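Local coordinates for putative cytoplasmic protein (Salmonella enterica subsp. enterica serovar Typhimurium, PDB 4IQN) that is of unknown function, a putative cytoplasmic protein belonging to a family defined by a domain that has itself not been assigned a role, at residues 150-153 with 158-161; 65-70 with 129-134; 94-99 with 113-118; 139-144 with 204-209. One frame throughout, in Å; residues are numbered along the deposited sequence.

Contact 1: 150-153 with 158-161; sequences PIAR and EFWL
The CB of Arg153 sits over one face of the Trp160 indole, 3.8 Å from the centroid of its six-membered ring and 22° off the ring normal, a CH-pi contact. CD follows across the rim, 3.9 Å from Trp160 CZ2. Trp160 reaches this place because its CG lies between the backbone N and the carbonyl carbon (chi1 68°), which folds the indole back over the neighbouring strand. A long arginine suits the site: its aliphatic part covers the ring while the guanidinium runs on to a salt bridge with Glu163 and a hydrogen bond to Gln134. Beneath the pair the backbones are joined twice, Arg153 N to Trp160 O at 2.8 Å and Trp160 N to Arg153 O at 2.9 Å, both nearly straight. On the other face of the sheet Ala152 pairs with Leu161 without hydrogen bonds, their CA atoms 4.3 Å apart. The small methyl lets Phe159 close in, its CZ 3.7 Å from Ala152 CB, and also touches Leu161 CD2, which meets Pro150 CB at 3.8 Å. One hydrogen-bonded and one non-hydrogen-bonded pair, between strand segments running 160° apart, belong to the beta hairpin of strands 151-155 and 158-161, at the margin of a four-stranded sheet.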
loop_
_atom_site.group_PDB
_atom_site.type_symbol
_atom_site.label_atom_id
_atom_site.label_comp_id
_atom_site.label_asym_id
_atom_site.label_seq_id
_atom_site.Cartn_x
_atom_site.Cartn_y
_atom_site.Cartn_z
ATOM N N PRO A 150 0.825 -7.299 4.487
ATOM C CA PRO A 150 2.097 -6.547 4.615
ATOM C C PRO A 150 2.094 -5.230 3.843
ATOM O O PRO A 150 1.249 -5.002 2.967
ATOM C CB PRO A 150 3.132 -7.484 3.997
ATOM C CG PRO A 150 2.461 -8.785 3.799
ATOM C CD PRO A 150 0.993 -8.522 3.700
ATOM N N ILE A 151 3.050 -4.361 4.158
ATOM C CA ILE A 151 3.345 -3.190 3.365
ATOM C C ILE A 151 4.582 -3.469 2.506
ATOM O O ILE A 151 5.537 -4.107 2.965
ATOM C CB ILE A 151 3.626 -1.997 4.292
ATOM C CG1 ILE A 151 2.326 -1.636 5.040
ATOM C CG2 ILE A 151 4.196 -0.791 3.540
ATOM C CD1 ILE A 151 1.280 -0.992 4.146
ATOM N N ALA A 152 4.536 -3.003 1.262
ATOM C CA ALA A 152 5.700 -3.000 0.377
ATOM C C ALA A 152 6.086 -1.561 0.092
ATOM O O ALA A 152 5.218 -0.660 0.077
ATOM C CB ALA A 152 5.396 -3.717 -0.903
ATOM N N ARG A 153 7.384 -1.355 -0.147
ATOM C CA ARG A 153 7.931 -0.074 -0.518
ATOM C C ARG A 153 8.662 -0.158 -1.849
ATOM O O ARG A 153 9.226 -1.207 -2.194
ATOM C CB ARG A 153 8.904 0.455 0.575
ATOM C CG ARG A 153 8.206 0.928 1.812
ATOM C CD ARG A 153 9.183 1.316 2.892
ATOM N NE ARG A 153 8.543 1.913 4.039
ATOM C CZ ARG A 153 8.428 3.225 4.272
ATOM N NH1 ARG A 153 8.950 4.125 3.461
ATOM N NH2 ARG A 153 7.834 3.642 5.365
ATOM N N GLU A 158 13.985 -0.184 -6.824
ATOM C CA GLU A 158 13.959 -1.226 -5.787
ATOM C C GLU A 158 12.531 -1.410 -5.232
ATOM O O GLU A 158 11.797 -0.439 -5.054
ATOM C CB GLU A 158 14.904 -0.867 -4.620
ATOM C CG GLU A 158 16.388 -0.732 -4.971
ATOM C CD GLU A 158 17.120 -2.059 -5.007
ATOM O OE1 GLU A 158 16.553 -3.093 -4.607
ATOM O OE2 GLU A 158 18.283 -2.072 -5.444
ATOM N N PHE A 159 12.166 -2.654 -4.961
ATOM C CA PHE A 159 10.830 -2.973 -4.413
ATOM C C PHE A 159 11.019 -4.014 -3.329
ATOM O O PHE A 159 11.678 -5.012 -3.574
ATOM C CB PHE A 159 9.955 -3.542 -5.557
ATOM C CG PHE A 159 8.538 -3.872 -5.156
ATOM C CD1 PHE A 159 8.268 -4.945 -4.337
ATOM C CD2 PHE A 159 7.481 -3.120 -5.644
ATOM C CE1 PHE A 159 6.967 -5.254 -3.965
ATOM C CE2 PHE A 159 6.188 -3.414 -5.276
ATOM C CZ PHE A 159 5.928 -4.481 -4.440
ATOM N N TRP A 160 10.508 -3.779 -2.123
ATOM C CA TRP A 160 10.696 -4.700 -1.004
ATOM C C TRP A 160 9.566 -4.694 0.021
ATOM O O TRP A 160 8.865 -3.713 0.162
ATOM C CB TRP A 160 12.022 -4.391 -0.260
ATOM C CG TRP A 160 12.051 -3.078 0.476
ATOM C CD1 TRP A 160 11.891 -2.895 1.828
ATOM C CD2 TRP A 160 12.337 -1.776 -0.065
ATOM N NE1 TRP A 160 12.029 -1.571 2.144
ATOM C CE2 TRP A 160 12.291 -0.858 1.015
ATOM C CE3 TRP A 160 12.572 -1.286 -1.351
ATOM C CZ2 TRP A 160 12.461 0.498 0.846
ATOM C CZ3 TRP A 160 12.778 0.083 -1.519
ATOM C CH2 TRP A 160 12.738 0.953 -0.413
ATOM N N LEU A 161 9.419 -5.798 0.736
ATOM C CA LEU A 161 8.487 -5.873 1.870
ATOM C C LEU A 161 9.093 -5.136 3.053
ATOM O O LEU A 161 10.267 -5.330 3.404
ATOM C CB LEU A 161 8.177 -7.272 2.283
ATOM C CG LEU A 161 6.944 -7.981 1.795
ATOM C CD1 LEU A 161 6.573 -8.927 2.922
ATOM C CD2 LEU A 161 5.768 -7.143 1.351
#

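Contact 2: 65-70 with 129-134; sequences LLSNYN and DHVGDQ
Two loops come together with the CA atoms of Tyr69 and Val131 6.8 Å apart, and no hydrogen bond links them. Residues 67-70 form a type I beta turn, closed by Asn70 N to Ser67 O at 2.8 Å, and the same residues hold an ST turn in which Ser67 OG accepts from Tyr69 N at 3.0 Å. Serine suits the first position because its short hydroxyl, with CB-OG turned between backbone N and carbonyl carbon (chi1 69°), can fold back onto the turn. The other loop, 129-134, connects the antiparallel strands 124-128 and 135-140.

The contact itself is chiefly one aromatic ring against one branched side chain. Val131 crosses Tyr69 at about a right angle and lays CG1 over a face of the phenol ring, a CH-pi contact 4.0 Å from the centroid and 27° off the normal. The methyl is displaced toward the root of the ring, nearest to CG, while CG2 lies farther along the same face, loosely near CZ, and both branches cover one side of the ring. Valine suits the place because its branching at CB sets two methyls against the ring close to the backbone. Ile173 of helix 166-174 touches Ser67, Tyr69 and Val131, bringing that helix against both loops. The same methyl, Val131 CG1, also lies 4.2 Å from Ser67 OG.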
loop_
_atom_site.group_PDB
_atom_site.type_symbol
_atom_site.label_atom_id
_atom_site.label_comp_id
_atom_site.label_asym_id
_atom_site.label_seq_id
_atom_site.Cartn_x
_atom_site.Cartn_y
_atom_site.Cartn_z
ATOM N N LEU A 65 -9.047 11.710 5.112
ATOM C CA LEU A 65 -8.127 12.063 6.201
ATOM C C LEU A 65 -6.787 12.535 5.672
ATOM O O LEU A 65 -6.360 12.146 4.589
ATOM C CB LEU A 65 -7.971 10.901 7.184
ATOM C CG LEU A 65 -7.224 9.686 6.690
ATOM C CD1 LEU A 65 -5.733 9.814 7.026
ATOM C CD2 LEU A 65 -7.784 8.436 7.343
ATOM N N LEU A 66 -6.183 13.430 6.443
ATOM C CA LEU A 66 -4.881 14.011 6.178
ATOM C C LEU A 66 -4.048 13.792 7.436
ATOM O O LEU A 66 -4.492 14.108 8.535
ATOM C CB LEU A 66 -5.019 15.519 5.885
ATOM C CG LEU A 66 -5.687 15.923 4.572
ATOM C CD1 LEU A 66 -5.928 17.422 4.429
ATOM C CD2 LEU A 66 -4.820 15.430 3.419
ATOM N N SER A 67 -2.847 13.235 7.277
ATOM C CA SER A 67 -1.999 12.951 8.398
ATOM C C SER A 67 -1.490 14.225 9.048
ATOM O O SER A 67 -1.760 15.334 8.574
ATOM C CB SER A 67 -0.785 12.136 7.958
ATOM O OG SER A 67 0.077 12.920 7.156
ATOM N N ASN A 68 -0.754 14.033 10.143
ATOM C CA ASN A 68 0.044 15.096 10.758
ATOM C C ASN A 68 0.992 15.818 9.788
ATOM O O ASN A 68 1.443 16.929 10.080
ATOM C CB ASN A 68 0.833 14.588 11.982
ATOM C CG ASN A 68 1.590 13.286 11.720
ATOM O OD1 ASN A 68 0.997 12.309 11.327
ATOM N ND2 ASN A 68 2.892 13.266 11.977
ATOM N N TYR A 69 1.300 15.195 8.652
ATOM C CA TYR A 69 2.050 15.829 7.569
ATOM C C TYR A 69 1.196 16.698 6.636
ATOM O O TYR A 69 1.720 17.279 5.693
ATOM C CB TYR A 69 2.737 14.749 6.720
ATOM C CG TYR A 69 3.952 14.134 7.356
ATOM C CD1 TYR A 69 3.828 13.108 8.299
ATOM C CD2 TYR A 69 5.242 14.558 7.000
ATOM C CE1 TYR A 69 4.939 12.538 8.872
ATOM C CE2 TYR A 69 6.353 13.974 7.569
ATOM C CZ TYR A 69 6.184 12.967 8.495
ATOM O OH TYR A 69 7.261 12.378 9.059
ATOM N N ASN A 70 -0.096 16.800 6.926
ATOM C CA ASN A 70 -1.062 17.485 6.091
ATOM C C ASN A 70 -1.104 16.917 4.674
ATOM O O ASN A 70 -1.208 17.668 3.713
ATOM C CB ASN A 70 -0.786 18.985 6.072
ATOM C CG ASN A 70 -1.973 19.779 5.648
ATOM O OD1 ASN A 70 -3.128 19.371 5.855
ATOM N ND2 ASN A 70 -1.714 20.929 5.033
ATOM N N ASP A 129 -0.873 6.627 -0.180
ATOM C CA ASP A 129 -0.270 7.912 -0.450
ATOM C C ASP A 129 0.725 8.192 0.681
ATOM O O ASP A 129 0.408 8.014 1.833
ATOM C CB ASP A 129 -1.333 8.975 -0.545
ATOM C CG ASP A 129 -2.345 8.659 -1.656
ATOM O OD1 ASP A 129 -1.947 8.781 -2.850
ATOM O OD2 ASP A 129 -3.491 8.251 -1.338
ATOM N N HIS A 130 1.927 8.596 0.311
ATOM C CA HIS A 130 3.054 8.643 1.231
ATOM C C HIS A 130 3.505 10.078 1.448
ATOM O O HIS A 130 3.104 10.986 0.721
ATOM C CB HIS A 130 4.194 7.788 0.671
ATOM C CG HIS A 130 5.355 7.636 1.601
ATOM N ND1 HIS A 130 5.204 7.370 2.941
ATOM C CD2 HIS A 130 6.690 7.719 1.378
ATOM C CE1 HIS A 130 6.397 7.286 3.508
ATOM N NE2 HIS A 130 7.313 7.508 2.580
ATOM N N VAL A 131 4.282 10.275 2.502
ATOM C CA VAL A 131 4.705 11.597 2.914
ATOM C C VAL A 131 6.046 11.983 2.302
ATOM O O VAL A 131 6.460 13.141 2.417
ATOM C CB VAL A 131 4.780 11.679 4.449
ATOM C CG1 VAL A 131 3.399 11.447 5.044
ATOM C CG2 VAL A 131 5.791 10.667 5.021
ATOM N N GLY A 132 6.703 11.030 1.642
ATOM C CA GLY A 132 7.978 11.259 0.950
ATOM C C GLY A 132 7.966 10.723 -0.474
ATOM O O GLY A 132 6.910 10.462 -1.042
ATOM N N ASP A 133 9.161 10.557 -1.042
ATOM C CA ASP A 133 9.356 10.167 -2.441
ATOM C C ASP A 133 9.023 8.699 -2.694
ATOM O O ASP A 133 8.709 8.308 -3.823
ATOM C CB ASP A 133 10.819 10.384 -2.874
ATOM C CG ASP A 133 11.275 11.860 -2.800
ATOM O OD1 ASP A 133 10.500 12.771 -3.193
ATOM O OD2 ASP A 133 12.435 12.107 -2.368
ATOM N N GLN A 134 9.133 7.856 -1.684
ATOM C CA GLN A 134 8.894 6.426 -1.923
ATOM C C GLN A 134 7.427 6.139 -2.243
ATOM O O GLN A 134 6.523 6.894 -1.841
ATOM C CB GLN A 134 9.316 5.564 -0.752
ATOM C CG GLN A 134 10.806 5.554 -0.543
ATOM C CD GLN A 134 11.294 4.592 0.518
ATOM O OE1 GLN A 134 10.539 3.847 1.145
ATOM N NE2 GLN A 134 12.597 4.628 0.739
#

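Contact 3: 94-99 with 113-118; sequences EEAYYG and MPVWSN
Apolar contacts carry the whole of this meeting, and Ala96 is at its middle. Its CB points toward the loop and touches Trp116 CE3 at 3.5 Å and Val115 CG1 at 3.7 Å. The single methyl allows the backbone of the helix to come near, the CA atoms of Ala96 and Trp116 being 6.7 Å apart. Val115 divides its two branches between successive helix residues: CG1, anti to the backbone N (chi1 175°), goes to Ala96, and CG2 goes to Tyr97, 3.9 Å from its CD1. The valine and tyrosine side chains cross at about a right angle, and the methyl meets the ring obliquely.

This is a short helix, 93-99, packed against an irregular loop that returns to it after a helix-free and strand-free connection. The loop enters over a cis peptide bond before Pro114, a bend that proline accommodates readily.

Polar bonds tie the surroundings together, since none runs directly between the two segments. Asp93, the first residue of the helix, accepts from Trp116 N through OD2, so the loop is anchored there by its backbone. The buried indole NE1 is satisfied by Glu210 and the phenol of Tyr97 by Ile107 O. Among aromatic contacts, Trp116 meets Tyr212 edge-to-face, and the hydroxyl of that same tyrosine is hydrogen-bonded to Ala96 O.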
loop_
_atom_site.group_PDB
_atom_site.type_symbol
_atom_site.label_atom_id
_atom_site.label_comp_id
_atom_site.label_asym_id
_atom_site.label_seq_id
_atom_site.Cartn_x
_atom_site.Cartn_y
_atom_site.Cartn_z
ATOM N N GLU A 94 4.198 3.080 -13.442
ATOM C CA GLU A 94 4.594 4.502 -13.501
ATOM C C GLU A 94 5.755 4.773 -12.565
ATOM O O GLU A 94 6.748 5.433 -12.949
ATOM C CB GLU A 94 3.426 5.461 -13.226
ATOM C CG GLU A 94 2.491 5.617 -14.437
ATOM C CD GLU A 94 1.253 6.503 -14.202
ATOM O OE1 GLU A 94 1.021 6.960 -13.053
ATOM O OE2 GLU A 94 0.498 6.736 -15.185
ATOM N N GLU A 95 5.645 4.240 -11.358
ATOM C CA GLU A 95 6.714 4.353 -10.361
ATOM C C GLU A 95 7.990 3.709 -10.892
ATOM O O GLU A 95 9.063 4.266 -10.763
ATOM C CB GLU A 95 6.286 3.693 -9.050
ATOM C CG GLU A 95 5.185 4.440 -8.299
ATOM C CD GLU A 95 3.725 4.140 -8.743
ATOM O OE1 GLU A 95 3.509 3.402 -9.745
ATOM O OE2 GLU A 95 2.802 4.668 -8.045
ATOM N N ALA A 96 7.856 2.552 -11.536
ATOM C CA ALA A 96 9.012 1.851 -12.137
ATOM C C ALA A 96 9.667 2.618 -13.273
ATOM O O ALA A 96 10.897 2.677 -13.392
ATOM C CB ALA A 96 8.587 0.466 -12.641
ATOM N N TYR A 97 8.829 3.192 -14.118
ATOM C CA TYR A 97 9.261 3.991 -15.232
ATOM C C TYR A 97 10.026 5.238 -14.775
ATOM O O TYR A 97 11.147 5.523 -15.250
ATOM C CB TYR A 97 8.042 4.390 -16.021
ATOM C CG TYR A 97 8.290 4.795 -17.431
ATOM C CD1 TYR A 97 8.820 3.893 -18.337
ATOM C CD2 TYR A 97 7.966 6.051 -17.872
ATOM C CE1 TYR A 97 9.009 4.234 -19.659
ATOM C CE2 TYR A 97 8.161 6.417 -19.198
ATOM C CZ TYR A 97 8.687 5.497 -20.094
ATOM O OH TYR A 97 8.906 5.797 -21.428
ATOM N N TYR A 98 9.437 5.955 -13.824
ATOM C CA TYR A 98 10.113 7.111 -13.205
ATOM C C TYR A 98 11.408 6.651 -12.490
ATOM O O TYR A 98 12.397 7.401 -12.435
ATOM C CB TYR A 98 9.147 7.868 -12.257
ATOM C CG TYR A 98 9.867 8.645 -11.215
ATOM C CD1 TYR A 98 10.357 9.934 -11.491
ATOM C CD2 TYR A 98 10.131 8.093 -9.949
ATOM C CE1 TYR A 98 11.062 10.660 -10.540
ATOM C CE2 TYR A 98 10.834 8.815 -8.987
ATOM C CZ TYR A 98 11.297 10.092 -9.290
ATOM O OH TYR A 98 11.976 10.785 -8.364
ATOM N N GLY A 99 11.412 5.438 -11.953
ATOM C CA GLY A 99 12.544 4.921 -11.183
ATOM C C GLY A 99 13.845 4.787 -11.962
ATOM O O GLY A 99 14.921 4.911 -11.400
HETATM N N MSE A 113 5.172 -0.550 -22.302
HETATM C CA MSE A 113 4.447 -1.510 -21.469
HETATM C C MSE A 113 4.682 -2.923 -21.935
HETATM O O MSE A 113 4.740 -3.149 -23.147
HETATM C CB MSE A 113 2.971 -1.122 -21.328
HETATM C CG MSE A 113 2.883 0.134 -20.462
HETATM SE SE MSE A 113 3.119 -0.184 -18.534
HETATM C CE MSE A 113 1.471 -1.198 -18.219
ATOM N N PRO A 114 4.505 -3.890 -21.039
ATOM C CA PRO A 114 4.757 -3.817 -19.613
ATOM C C PRO A 114 6.100 -3.358 -19.121
ATOM O O PRO A 114 7.124 -3.832 -19.618
ATOM C CB PRO A 114 4.483 -5.248 -19.147
ATOM C CG PRO A 114 4.927 -6.084 -20.293
ATOM C CD PRO A 114 4.585 -5.290 -21.525
ATOM N N VAL A 115 6.082 -2.448 -18.146
ATOM C CA VAL A 115 7.334 -1.974 -17.552
ATOM C C VAL A 115 7.792 -2.932 -16.447
ATOM O O VAL A 115 8.940 -3.389 -16.436
ATOM C CB VAL A 115 7.190 -0.540 -17.042
ATOM C CG1 VAL A 115 8.462 -0.098 -16.309
ATOM C CG2 VAL A 115 6.974 0.409 -18.205
ATOM N N TRP A 116 6.901 -3.210 -15.512
ATOM C CA TRP A 116 7.130 -4.154 -14.430
ATOM C C TRP A 116 6.672 -5.527 -14.835
ATOM O O TRP A 116 5.938 -5.672 -15.812
ATOM C CB TRP A 116 6.354 -3.710 -13.199
ATOM C CG TRP A 116 6.914 -4.131 -11.905
ATOM C CD1 TRP A 116 6.351 -4.960 -11.003
ATOM C CD2 TRP A 116 8.184 -3.706 -11.321
ATOM N NE1 TRP A 116 7.157 -5.075 -9.892
ATOM C CE2 TRP A 116 8.292 -4.331 -10.081
ATOM C CE3 TRP A 116 9.200 -2.854 -11.746
ATOM C CZ2 TRP A 116 9.395 -4.127 -9.227
ATOM C CZ3 TRP A 116 10.294 -2.678 -10.938
ATOM C CH2 TRP A 116 10.381 -3.309 -9.683
ATOM N N SER A 117 7.126 -6.537 -14.106
ATOM C CA SER A 117 6.729 -7.919 -14.339
ATOM C C SER A 117 5.214 -8.049 -14.361
ATOM O O SER A 117 4.515 -7.348 -13.652
ATOM C CB SER A 117 7.269 -8.816 -13.239
ATOM O OG SER A 117 6.806 -10.151 -13.396
ATOM N N ASN A 118 4.728 -8.926 -15.220
ATOM C CA ASN A 118 3.287 -9.267 -15.254
ATOM C C ASN A 118 3.085 -10.747 -14.971
ATOM O O ASN A 118 2.114 -11.348 -15.418
ATOM C CB ASN A 118 2.658 -8.886 -16.599
ATOM C CG ASN A 118 3.343 -9.514 -17.800
ATOM O OD1 ASN A 118 4.287 -10.303 -17.697
ATOM N ND2 ASN A 118 2.837 -9.184 -18.962
#

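Contact 4: 139-144 with 204-209; sequences YITERD and AALLDL
The Tyr139 ring is approached obliquely by Leu207, whose CD2 lies 3.8 Å from CZ and 4.0 Å from CE2, near the hydroxyl end. Leu125 of strand 124-128 and Leu161 and Phe159 of strand 158-161 also touch this side chain. The phenol extends from the strand toward the helix because chi1 (-155°) turns CG away from the backbone N, bridging the 9.9 Å between the CA atoms of Tyr139 and Leu207. A long flat residue suits this place: its carbon ring packs among apolar side chains while its hydroxyl finds a polar partner beyond them. That partner is Glu210, which is hydrogen-bonded to Tyr139 OH through OE2. The hydroxyl also passes Leu206, 3.9 Å from its CB, in a contact without a hydrogen bond.

The second pair lies beside the first. Thr141 CG2 meets Leu206 CD1 at 3.9 Å, the two side chains sliding past each other in opposite directions. Threonine serves two needs here, its methyl facing the leucine and its OG1 turned to Asp203 of the same helix, to which it is hydrogen-bonded. Adjacent in sequence, Leu206 and Leu207 send their ends to different residues, CD1 of the one to Thr141 and CD2 of the other to Tyr139.

Just beyond the tyrosine the chain makes an inverse gamma turn centred on Ile140. The arrangement is helix-on-sheet packing, in which the C-terminal part of helix 190-207 rests against strand 135-140 of the antiparallel sheet and the residues that follow it.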
loop_
_atom_site.group_PDB
_atom_site.type_symbol
_atom_site.label_atom_id
_atom_site.label_comp_id
_atom_site.label_asym_id
_atom_site.label_seq_id
_atom_site.Cartn_x
_atom_site.Cartn_y
_atom_site.Cartn_z
ATOM N N TYR A 139 0.298 -5.038 0.242
ATOM C CA TYR A 139 0.682 -6.205 -0.569
ATOM C C TYR A 139 -0.342 -7.282 -0.329
ATOM O O TYR A 139 -0.352 -7.898 0.737
ATOM C CB TYR A 139 2.088 -6.687 -0.137
ATOM C CG TYR A 139 2.858 -7.431 -1.185
ATOM C CD1 TYR A 139 3.235 -6.810 -2.376
ATOM C CD2 TYR A 139 3.242 -8.759 -0.995
ATOM C CE1 TYR A 139 3.960 -7.507 -3.363
ATOM C CE2 TYR A 139 3.972 -9.451 -1.987
ATOM C CZ TYR A 139 4.322 -8.824 -3.165
ATOM O OH TYR A 139 5.047 -9.511 -4.155
ATOM N N ILE A 140 -1.233 -7.509 -1.310
ATOM C CA ILE A 140 -2.410 -8.333 -1.067
ATOM C C ILE A 140 -2.100 -9.828 -1.268
ATOM O O ILE A 140 -2.301 -10.376 -2.337
ATOM C CB ILE A 140 -3.554 -7.904 -1.973
ATOM C CG1 ILE A 140 -3.828 -6.409 -1.877
ATOM C CG2 ILE A 140 -4.836 -8.706 -1.664
ATOM C CD1 ILE A 140 -4.189 -5.863 -0.493
ATOM N N THR A 141 -1.564 -10.457 -0.230
ATOM C CA THR A 141 -1.223 -11.859 -0.234
ATOM C C THR A 141 -2.172 -12.537 0.726
ATOM O O THR A 141 -3.281 -12.913 0.325
ATOM C CB THR A 141 0.244 -12.082 0.136
ATOM O OG1 THR A 141 0.532 -11.310 1.289
ATOM C CG2 THR A 141 1.138 -11.617 -0.982
ATOM N N GLU A 142 -1.802 -12.636 1.990
ATOM C CA GLU A 142 -2.620 -13.346 2.977
ATOM C C GLU A 142 -2.695 -12.441 4.187
ATOM O O GLU A 142 -1.707 -11.773 4.518
ATOM C CB GLU A 142 -2.007 -14.705 3.371
ATOM C CG GLU A 142 -1.807 -15.706 2.241
ATOM C CD GLU A 142 -3.131 -16.174 1.612
ATOM O OE1 GLU A 142 -4.162 -16.167 2.327
ATOM O OE2 GLU A 142 -3.158 -16.549 0.399
ATOM N N ARG A 143 -3.862 -12.387 4.813
ATOM C CA ARG A 143 -4.006 -11.655 6.068
ATOM C C ARG A 143 -3.431 -12.413 7.261
ATOM O O ARG A 143 -3.448 -13.633 7.328
ATOM C CB ARG A 143 -5.466 -11.308 6.312
ATOM C CG ARG A 143 -6.025 -10.462 5.191
ATOM C CD ARG A 143 -7.280 -9.690 5.565
ATOM N NE ARG A 143 -8.294 -10.545 6.148
ATOM C CZ ARG A 143 -9.332 -10.091 6.846
ATOM N NH1 ARG A 143 -9.530 -8.764 7.061
ATOM N NH2 ARG A 143 -10.178 -10.968 7.342
ATOM N N ASP A 144 -2.917 -11.658 8.217
ATOM C CA ASP A 144 -2.339 -12.198 9.399
ATOM C C ASP A 144 -3.363 -12.297 10.515
ATOM O O ASP A 144 -4.553 -12.139 10.288
ATOM C CB ASP A 144 -1.127 -11.323 9.811
ATOM C CG ASP A 144 -1.513 -9.918 10.246
ATOM O OD1 ASP A 144 -2.724 -9.609 10.545
ATOM O OD2 ASP A 144 -0.577 -9.095 10.272
ATOM N N ALA A 204 7.990 -14.812 0.009
ATOM C CA ALA A 204 9.314 -14.686 -0.631
ATOM C C ALA A 204 9.307 -15.025 -2.121
ATOM O O ALA A 204 9.973 -14.355 -2.920
ATOM C CB ALA A 204 10.324 -15.556 0.091
ATOM N N ALA A 205 8.528 -16.037 -2.498
ATOM C CA ALA A 205 8.545 -16.505 -3.880
ATOM C C ALA A 205 7.861 -15.488 -4.786
ATOM O O ALA A 205 8.208 -15.353 -5.949
ATOM C CB ALA A 205 7.911 -17.880 -3.995
ATOM N N LEU A 206 6.912 -14.744 -4.229
ATOM C CA LEU A 206 6.264 -13.691 -4.951
ATOM C C LEU A 206 7.115 -12.442 -5.057
ATOM O O LEU A 206 7.170 -11.823 -6.105
ATOM C CB LEU A 206 4.903 -13.384 -4.325
ATOM C CG LEU A 206 3.928 -14.559 -4.265
ATOM C CD1 LEU A 206 2.641 -14.094 -3.584
ATOM C CD2 LEU A 206 3.628 -15.078 -5.659
ATOM N N LEU A 207 7.787 -12.074 -3.970
ATOM C CA LEU A 207 8.658 -10.903 -3.993
ATOM C C LEU A 207 9.774 -11.085 -4.998
ATOM O O LEU A 207 10.227 -10.127 -5.628
ATOM C CB LEU A 207 9.251 -10.607 -2.603
ATOM C CG LEU A 207 8.155 -10.168 -1.645
ATOM C CD1 LEU A 207 8.507 -10.497 -0.199
ATOM C CD2 LEU A 207 7.862 -8.692 -1.864
ATOM N N ASP A 208 10.206 -12.323 -5.139
ATOM C CA ASP A 208 11.255 -12.647 -6.075
ATOM C C ASP A 208 10.834 -12.329 -7.515
ATOM O O ASP A 208 11.678 -12.119 -8.366
ATOM C CB ASP A 208 11.641 -14.117 -5.901
ATOM C CG ASP A 208 12.841 -14.504 -6.704
ATOM O OD1 ASP A 208 13.950 -13.988 -6.456
ATOM O OD2 ASP A 208 12.672 -15.352 -7.571
ATOM N N LEU A 209 9.524 -12.276 -7.780
ATOM C CA LEU A 209 9.003 -11.903 -9.104
ATOM C C LEU A 209 8.901 -10.383 -9.359
ATOM O O LEU A 209 8.668 -9.952 -10.492
ATOM C CB LEU A 209 7.612 -12.546 -9.313
ATOM C CG LEU A 209 7.578 -14.066 -9.149
ATOM C CD1 LEU A 209 6.150 -14.611 -9.081
ATOM C CD2 LEU A 209 8.377 -14.745 -10.239
#

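In the fold
The four-stranded antiparallel sheet 124-128, 135-140, 151-155, 158-161 is the common reference: contacts 1 and 4 use its strands, contact 2 includes the loop between the first two, and contact 3 packs beside it. Contact 1, centred about 10 Å from the centre of contact 4, is nested in the loop that contact 4 closes. Contact 2 lies across the chain's centre from contact 4, about 24 Å between centres, and encloses contact 3 along the chain; both close before contact 1 opens. Contact 1 touches contact 2 through Arg153 and Gln134 and contact 3 through Phe159 and Trp116; Ser117 of contact 3 packs on Leu209 of contact 4. Segments distant in sequence thus gather round one sheet, within one sequence family (DUF5066).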